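Local coordinates for protein chitinase (PDB 5VG0) that probably cleaves chitin oxidatively as the copper-dependent lytic polysaccharide monooxygenase domain of a larger chitinase, at residues A[91-96]-A[109-114]; A[83-88]-A[118-123]. All coordinates share one frame; numbering follows the deposited sequence.

How the contacts relate
Contact 2 joins two neighbouring strands of the mixed sheet, 83-88 and 118-123, through a regular antiparallel pairing. Contact 1 links the same sheet, at 91-96, to the end of strand 105-110 in the other sheet and the loop after it. Contact 2 lies nearer the centre of the chain, and half of its touching residues are buried. Contact 1 is farther out and more exposed. Their chemistry follows: contact 2 combines regular backbone bonding with a salt bridge and a His-carboxylate bond at its ends, while in contact 1 side-chain polar groups reach the opposing backbone. The two meet at Y85, whose backbone probably bonds to H92 and Q93. F95 also packs on the Y85 ring.

Contact 1. Residues A[91-96]-A[109-114]; sequences LHQTFD and TLTDLP
H92 and Q93 reach from strand 90-96 to the backbone of 109-114. H92 NE2 donates to T111 O at 2.8 Å. The bond is nearly straight, with an N-H...O angle of 167°, and the acceptor lies in the ring plane. H92 CG sits anti to the backbone N (chi1 -174°), which carries the ring across to the loop. D112 O lies at the ring edge, 3.2 Å from H92 CE1. L113 CD2 makes an off-centre CH-pi contact, 4.2 Å from the H92 ring centroid.

Q93 uses both ends of its amide. Q93 OE1 accepts from T111 N at 3.0 Å, in the carbonyl plane and on a lone pair. Q93 NE2 donates weakly to T109 O at 3.3 Å. The two bonds fix which way the amide is turned. L110 CD2 packs beside it, 3.7 Å from Q93 OE1. The same methyl meets the edge of the F95 ring, with L110 CD2 to F95 CE1 at 4.1 Å.

A classic beta bulge positions the two polar side chains. H92 and Q93 both face Y85 of strand 80-87, which helps two consecutive residues point to the same side. F95 also stacks on H108. The contact thus bridges the two sheets, and its polar side chains satisfy backbone groups of T109 and T111, probably in place of a neighbouring strand at this sheet edge.

Contact 2. Residues A[83-88]-A[118-123]; sequences WEYFVD and HTILAR
R123 has the largest area covered here, and E84 and F86 meet its side chain. The guanidinium grips one carboxylate oxygen: R123 NH2 lies 2.8 Å and R123 NE 2.9 Å from E84 OE1. Both nitrogens come from the same face of the carboxylate, on the syn side and a little over 30° out of its plane. The oxygen lies in the guanidinium plane. N125 also bonds to OE1, and R123 NH1 reaches A39 O. The R123 chain bends at chi3 (78°), which turns the guanidinium across toward strand 80-87 and E84.

F86 brings its ring edge to one guanidinium face. F86 CZ stands over its centre, 3.7 Å from R123 CZ, with the two planes 74° apart. F86 CD1 also packs on L121 CD2. With an alanine in place of R123, the E84 carboxylate would probably lose its charged mate and a gap would open beside the F86 ring edge.

On the other face of the sheet, A122 CB touches Y85 CE1 at 3.5 Å. At the far end D88 holds two groups. D88 OD2 takes H118 ND1 at 2.6 Å through the syn lone pair, and D88 OD1 takes T119 N at 3.0 Å.

E84 with R123 and F86 with L121 are hydrogen-bonded pairs. Y85 with A122 and V87 with I120 are the alternating non-hydrogen-bonded pairs. This is regular antiparallel pairing within one sheet of the immunoglobulin-like beta sandwich of lytic polysaccharide monooxygenases, with the side chain of W83 about 10 Å from the bound copper.

Contact 1. Residues A[91-96]-A[109-114]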
loop_
_atom_site.group_PDB
_atom_site.type_symbol
_atom_site.label_atom_id
_atom_site.label_comp_id
_atom_site.label_asym_id
_atom_site.label_seq_id
_atom_site.Cartn_x
_atom_site.Cartn_y
_atom_site.Cartn_z
ATOM N N LEU A 91 -13.120 3.132 3.826
ATOM C CA LEU A 91 -13.083 2.489 2.528
ATOM C C LEU A 91 -13.551 3.455 1.450
ATOM O O LEU A 91 -14.612 4.073 1.559
ATOM C CB LEU A 91 -13.973 1.245 2.558
ATOM C CG LEU A 91 -14.005 0.403 1.287
ATOM C CD1 LEU A 91 -12.639 -0.190 0.956
ATOM C CD2 LEU A 91 -15.050 -0.700 1.410
ATOM N N HIS A 92 -12.761 3.552 0.390
ATOM C CA HIS A 92 -13.000 4.489 -0.691
ATOM C C HIS A 92 -13.367 3.794 -1.992
ATOM O O HIS A 92 -14.354 4.161 -2.628
ATOM C CB HIS A 92 -11.733 5.339 -0.868
ATOM C CG HIS A 92 -11.878 6.433 -1.856
ATOM N ND1 HIS A 92 -12.544 7.597 -1.566
ATOM C CD2 HIS A 92 -11.435 6.553 -3.124
ATOM C CE1 HIS A 92 -12.517 8.388 -2.620
ATOM N NE2 HIS A 92 -11.861 7.773 -3.583
ATOM N N GLN A 93 -12.608 2.780 -2.405
ATOM C CA GLN A 93 -12.862 2.042 -3.636
ATOM C C GLN A 93 -12.418 0.604 -3.470
ATOM O O GLN A 93 -11.443 0.327 -2.788
ATOM C CB GLN A 93 -12.080 2.602 -4.835
ATOM C CG GLN A 93 -12.719 3.796 -5.472
ATOM C CD GLN A 93 -11.862 4.402 -6.565
ATOM O OE1 GLN A 93 -11.391 5.504 -6.421
ATOM N NE2 GLN A 93 -11.670 3.688 -7.664
ATOM N N THR A 94 -13.121 -0.293 -4.161
ATOM C CA THR A 94 -12.807 -1.709 -4.194
ATOM C C THR A 94 -12.712 -2.146 -5.645
ATOM O O THR A 94 -13.536 -1.750 -6.472
ATOM C CB THR A 94 -13.912 -2.514 -3.502
ATOM O OG1 THR A 94 -14.048 -2.048 -2.156
ATOM C CG2 THR A 94 -13.624 -4.004 -3.477
ATOM N N PHE A 95 -11.728 -2.971 -5.955
ATOM C CA PHE A 95 -11.605 -3.616 -7.259
ATOM C C PHE A 95 -11.669 -5.114 -7.046
ATOM O O PHE A 95 -10.925 -5.660 -6.234
ATOM C CB PHE A 95 -10.274 -3.271 -7.922
ATOM C CG PHE A 95 -10.148 -1.839 -8.311
ATOM C CD1 PHE A 95 -9.793 -0.884 -7.373
ATOM C CD2 PHE A 95 -10.386 -1.435 -9.604
ATOM C CE1 PHE A 95 -9.661 0.440 -7.731
ATOM C CE2 PHE A 95 -10.259 -0.107 -9.964
ATOM C CZ PHE A 95 -9.905 0.830 -9.023
ATOM N N ASP A 96 -12.549 -5.779 -7.779
ATOM C CA ASP A 96 -12.785 -7.216 -7.643
ATOM C C ASP A 96 -11.971 -7.952 -8.700
ATOM O O ASP A 96 -12.164 -7.741 -9.899
ATOM C CB ASP A 96 -14.282 -7.467 -7.824
ATOM C CG ASP A 96 -14.691 -8.886 -7.579
ATOM O OD1 ASP A 96 -13.860 -9.721 -7.176
ATOM O OD2 ASP A 96 -15.901 -9.121 -7.778
ATOM N N THR A 109 -6.982 3.072 -11.215
ATOM C CA THR A 109 -7.277 4.494 -11.181
ATOM C C THR A 109 -8.202 4.793 -10.016
ATOM O O THR A 109 -9.330 4.298 -9.968
ATOM C CB THR A 109 -7.913 4.962 -12.487
ATOM O OG1 THR A 109 -7.046 4.627 -13.570
ATOM C CG2 THR A 109 -8.158 6.463 -12.471
ATOM N N LEU A 110 -7.724 5.608 -9.088
ATOM C CA LEU A 110 -8.541 6.111 -7.993
ATOM C C LEU A 110 -9.078 7.473 -8.398
ATOM O O LEU A 110 -8.378 8.266 -9.039
ATOM C CB LEU A 110 -7.702 6.263 -6.725
ATOM C CG LEU A 110 -7.071 4.989 -6.185
ATOM C CD1 LEU A 110 -6.417 5.259 -4.844
ATOM C CD2 LEU A 110 -8.064 3.858 -6.074
ATOM N N THR A 111 -10.332 7.744 -8.037
ATOM C CA THR A 111 -10.965 9.017 -8.362
ATOM C C THR A 111 -11.595 9.612 -7.109
ATOM O O THR A 111 -11.794 8.932 -6.103
ATOM C CB THR A 111 -12.048 8.909 -9.467
ATOM O OG1 THR A 111 -13.217 8.277 -8.951
ATOM C CG2 THR A 111 -11.529 8.192 -10.684
ATOM N N ASP A 112 -11.916 10.900 -7.178
ATOM C CA ASP A 112 -12.649 11.566 -6.101
ATOM C C ASP A 112 -11.888 11.494 -4.782
ATOM O O ASP A 112 -12.482 11.345 -3.715
ATOM C CB ASP A 112 -14.073 11.011 -5.956
ATOM C CG ASP A 112 -14.927 11.796 -4.997
ATOM O OD1 ASP A 112 -14.752 13.021 -4.878
ATOM O OD2 ASP A 112 -15.810 11.180 -4.380
ATOM N N LEU A 113 -10.571 11.649 -4.843
ATOM C CA LEU A 113 -9.796 11.752 -3.610
ATOM C C LEU A 113 -9.953 13.150 -3.013
ATOM O O LEU A 113 -9.923 14.140 -3.742
ATOM C CB LEU A 113 -8.325 11.484 -3.880
ATOM C CG LEU A 113 -8.004 10.067 -4.338
ATOM C CD1 LEU A 113 -6.559 9.962 -4.756
ATOM C CD2 LEU A 113 -8.306 9.051 -3.276
ATOM N N PRO A 114 -10.126 13.252 -1.700
ATOM C CA PRO A 114 -10.290 14.566 -1.077
ATOM C C PRO A 114 -8.997 15.357 -1.132
ATOM O O PRO A 114 -7.899 14.806 -1.056
ATOM C CB PRO A 114 -10.669 14.220 0.364
ATOM C CG PRO A 114 -10.011 12.891 0.597
ATOM C CD PRO A 114 -10.115 12.163 -0.708
#

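Contact 2. Residues A[83-88]-A[118-123]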
loop_
_atom_site.group_PDB
_atom_site.type_symbol
_atom_site.label_atom_id
_atom_site.label_comp_id
_atom_site.label_asym_id
_atom_site.label_seq_id
_atom_site.Cartn_x
_atom_site.Cartn_y
_atom_site.Cartn_z
ATOM N N TRP A 83 -8.929 -5.830 -4.146
ATOM C CA TRP A 83 -8.016 -4.752 -3.799
ATOM C C TRP A 83 -8.880 -3.665 -3.175
ATOM O O TRP A 83 -9.805 -3.166 -3.815
ATOM C CB TRP A 83 -7.331 -4.210 -5.054
ATOM C CG TRP A 83 -6.699 -5.245 -5.929
ATOM C CD1 TRP A 83 -7.306 -5.975 -6.902
ATOM C CD2 TRP A 83 -5.337 -5.649 -5.902
ATOM N NE1 TRP A 83 -6.406 -6.811 -7.485
ATOM C CE2 TRP A 83 -5.181 -6.634 -6.893
ATOM C CE3 TRP A 83 -4.225 -5.268 -5.141
ATOM C CZ2 TRP A 83 -3.967 -7.253 -7.128
ATOM C CZ3 TRP A 83 -3.021 -5.876 -5.388
ATOM C CH2 TRP A 83 -2.901 -6.861 -6.362
ATOM N N GLU A 84 -8.603 -3.307 -1.935
ATOM C CA GLU A 84 -9.378 -2.309 -1.218
ATOM C C GLU A 84 -8.504 -1.098 -0.951
ATOM O O GLU A 84 -7.376 -1.231 -0.490
ATOM C CB GLU A 84 -9.888 -2.863 0.111
ATOM C CG GLU A 84 -10.899 -3.986 -0.052
ATOM C CD GLU A 84 -11.277 -4.595 1.269
ATOM O OE1 GLU A 84 -10.386 -5.120 1.951
ATOM O OE2 GLU A 84 -12.473 -4.516 1.623
ATOM N N TYR A 85 -9.033 0.076 -1.237
ATOM C CA TYR A 85 -8.341 1.335 -1.018
ATOM C C TYR A 85 -9.101 2.168 -0.011
ATOM O O TYR A 85 -10.280 2.460 -0.218
ATOM C CB TYR A 85 -8.173 2.097 -2.327
ATOM C CG TYR A 85 -7.306 1.365 -3.309
ATOM C CD1 TYR A 85 -5.939 1.500 -3.272
ATOM C CD2 TYR A 85 -7.832 0.502 -4.239
ATOM C CE1 TYR A 85 -5.121 0.828 -4.139
ATOM C CE2 TYR A 85 -6.998 -0.180 -5.134
ATOM C CZ TYR A 85 -5.640 -0.008 -5.075
ATOM O OH TYR A 85 -4.780 -0.655 -5.920
ATOM N N PHE A 86 -8.419 2.530 1.059
ATOM C CA PHE A 86 -8.962 3.331 2.146
ATOM C C PHE A 86 -8.309 4.701 2.110
ATOM O O PHE A 86 -7.130 4.827 1.781
ATOM C CB PHE A 86 -8.641 2.696 3.512
ATOM C CG PHE A 86 -9.230 1.336 3.729
ATOM C CD1 PHE A 86 -8.663 0.208 3.163
ATOM C CD2 PHE A 86 -10.341 1.186 4.539
ATOM C CE1 PHE A 86 -9.229 -1.038 3.374
ATOM C CE2 PHE A 86 -10.892 -0.059 4.742
ATOM C CZ PHE A 86 -10.328 -1.168 4.160
ATOM N N VAL A 87 -9.064 5.735 2.452
ATOM C CA VAL A 87 -8.523 7.073 2.631
ATOM C C VAL A 87 -8.719 7.424 4.095
ATOM O O VAL A 87 -9.850 7.456 4.585
ATOM C CB VAL A 87 -9.195 8.087 1.698
ATOM C CG1 VAL A 87 -8.707 9.499 1.997
ATOM C CG2 VAL A 87 -8.955 7.675 0.253
ATOM N N ASP A 88 -7.619 7.632 4.805
ATOM C CA ASP A 88 -7.653 7.934 6.236
ATOM C C ASP A 88 -8.509 6.923 6.999
ATOM O O ASP A 88 -9.263 7.276 7.899
ATOM C CB ASP A 88 -8.122 9.361 6.483
ATOM C CG ASP A 88 -7.329 10.377 5.709
ATOM O OD1 ASP A 88 -6.100 10.234 5.553
ATOM O OD2 ASP A 88 -7.965 11.350 5.267
ATOM N N HIS A 118 -3.470 13.354 3.054
ATOM C CA HIS A 118 -4.171 12.123 3.396
ATOM C C HIS A 118 -3.214 10.953 3.321
ATOM O O HIS A 118 -2.159 11.024 2.696
ATOM C CB HIS A 118 -5.344 11.874 2.440
ATOM C CG HIS A 118 -6.312 12.989 2.475
ATOM N ND1 HIS A 118 -7.240 13.114 3.483
ATOM C CD2 HIS A 118 -6.452 14.078 1.688
ATOM C CE1 HIS A 118 -7.926 14.225 3.304
ATOM N NE2 HIS A 118 -7.459 14.837 2.229
ATOM N N THR A 119 -3.617 9.867 3.949
ATOM C CA THR A 119 -2.908 8.600 3.827
ATOM C C THR A 119 -3.847 7.590 3.184
ATOM O O THR A 119 -4.943 7.344 3.700
ATOM C CB THR A 119 -2.398 8.092 5.171
ATOM O OG1 THR A 119 -1.486 9.067 5.707
ATOM C CG2 THR A 119 -1.664 6.770 5.019
ATOM N N ILE A 120 -3.433 7.041 2.058
ATOM C CA ILE A 120 -4.172 5.975 1.390
ATOM C C ILE A 120 -3.617 4.650 1.880
ATOM O O ILE A 120 -2.402 4.453 1.863
ATOM C CB ILE A 120 -4.014 6.071 -0.136
ATOM C CG1 ILE A 120 -4.491 7.423 -0.654
ATOM C CG2 ILE A 120 -4.748 4.926 -0.826
ATOM C CD1 ILE A 120 -4.188 7.667 -2.099
ATOM N N LEU A 121 -4.483 3.742 2.320
ATOM C CA LEU A 121 -4.095 2.368 2.608
ATOM C C LEU A 121 -4.641 1.478 1.505
ATOM O O LEU A 121 -5.848 1.485 1.239
ATOM C CB LEU A 121 -4.641 1.911 3.956
ATOM C CG LEU A 121 -4.476 0.407 4.257
ATOM C CD1 LEU A 121 -3.013 0.041 4.420
ATOM C CD2 LEU A 121 -5.298 -0.002 5.454
ATOM N N ALA A 122 -3.750 0.740 0.875
ATOM C CA ALA A 122 -4.108 -0.277 -0.096
ATOM C C ALA A 122 -3.967 -1.625 0.581
ATOM O O ALA A 122 -2.906 -1.950 1.099
ATOM C CB ALA A 122 -3.216 -0.183 -1.325
ATOM N N ARG A 123 -5.045 -2.398 0.567
ATOM C CA ARG A 123 -5.097 -3.721 1.167
ATOM C C ARG A 123 -5.372 -4.721 0.052
ATOM O O ARG A 123 -6.429 -4.675 -0.577
ATOM C CB ARG A 123 -6.180 -3.739 2.237
ATOM C CG ARG A 123 -6.221 -4.965 3.073
ATOM C CD ARG A 123 -7.048 -4.703 4.338
ATOM N NE ARG A 123 -8.475 -4.732 4.070
ATOM C CZ ARG A 123 -9.414 -4.643 5.003
ATOM N NH1 ARG A 123 -9.094 -4.435 6.272
ATOM N NH2 ARG A 123 -10.687 -4.759 4.668
#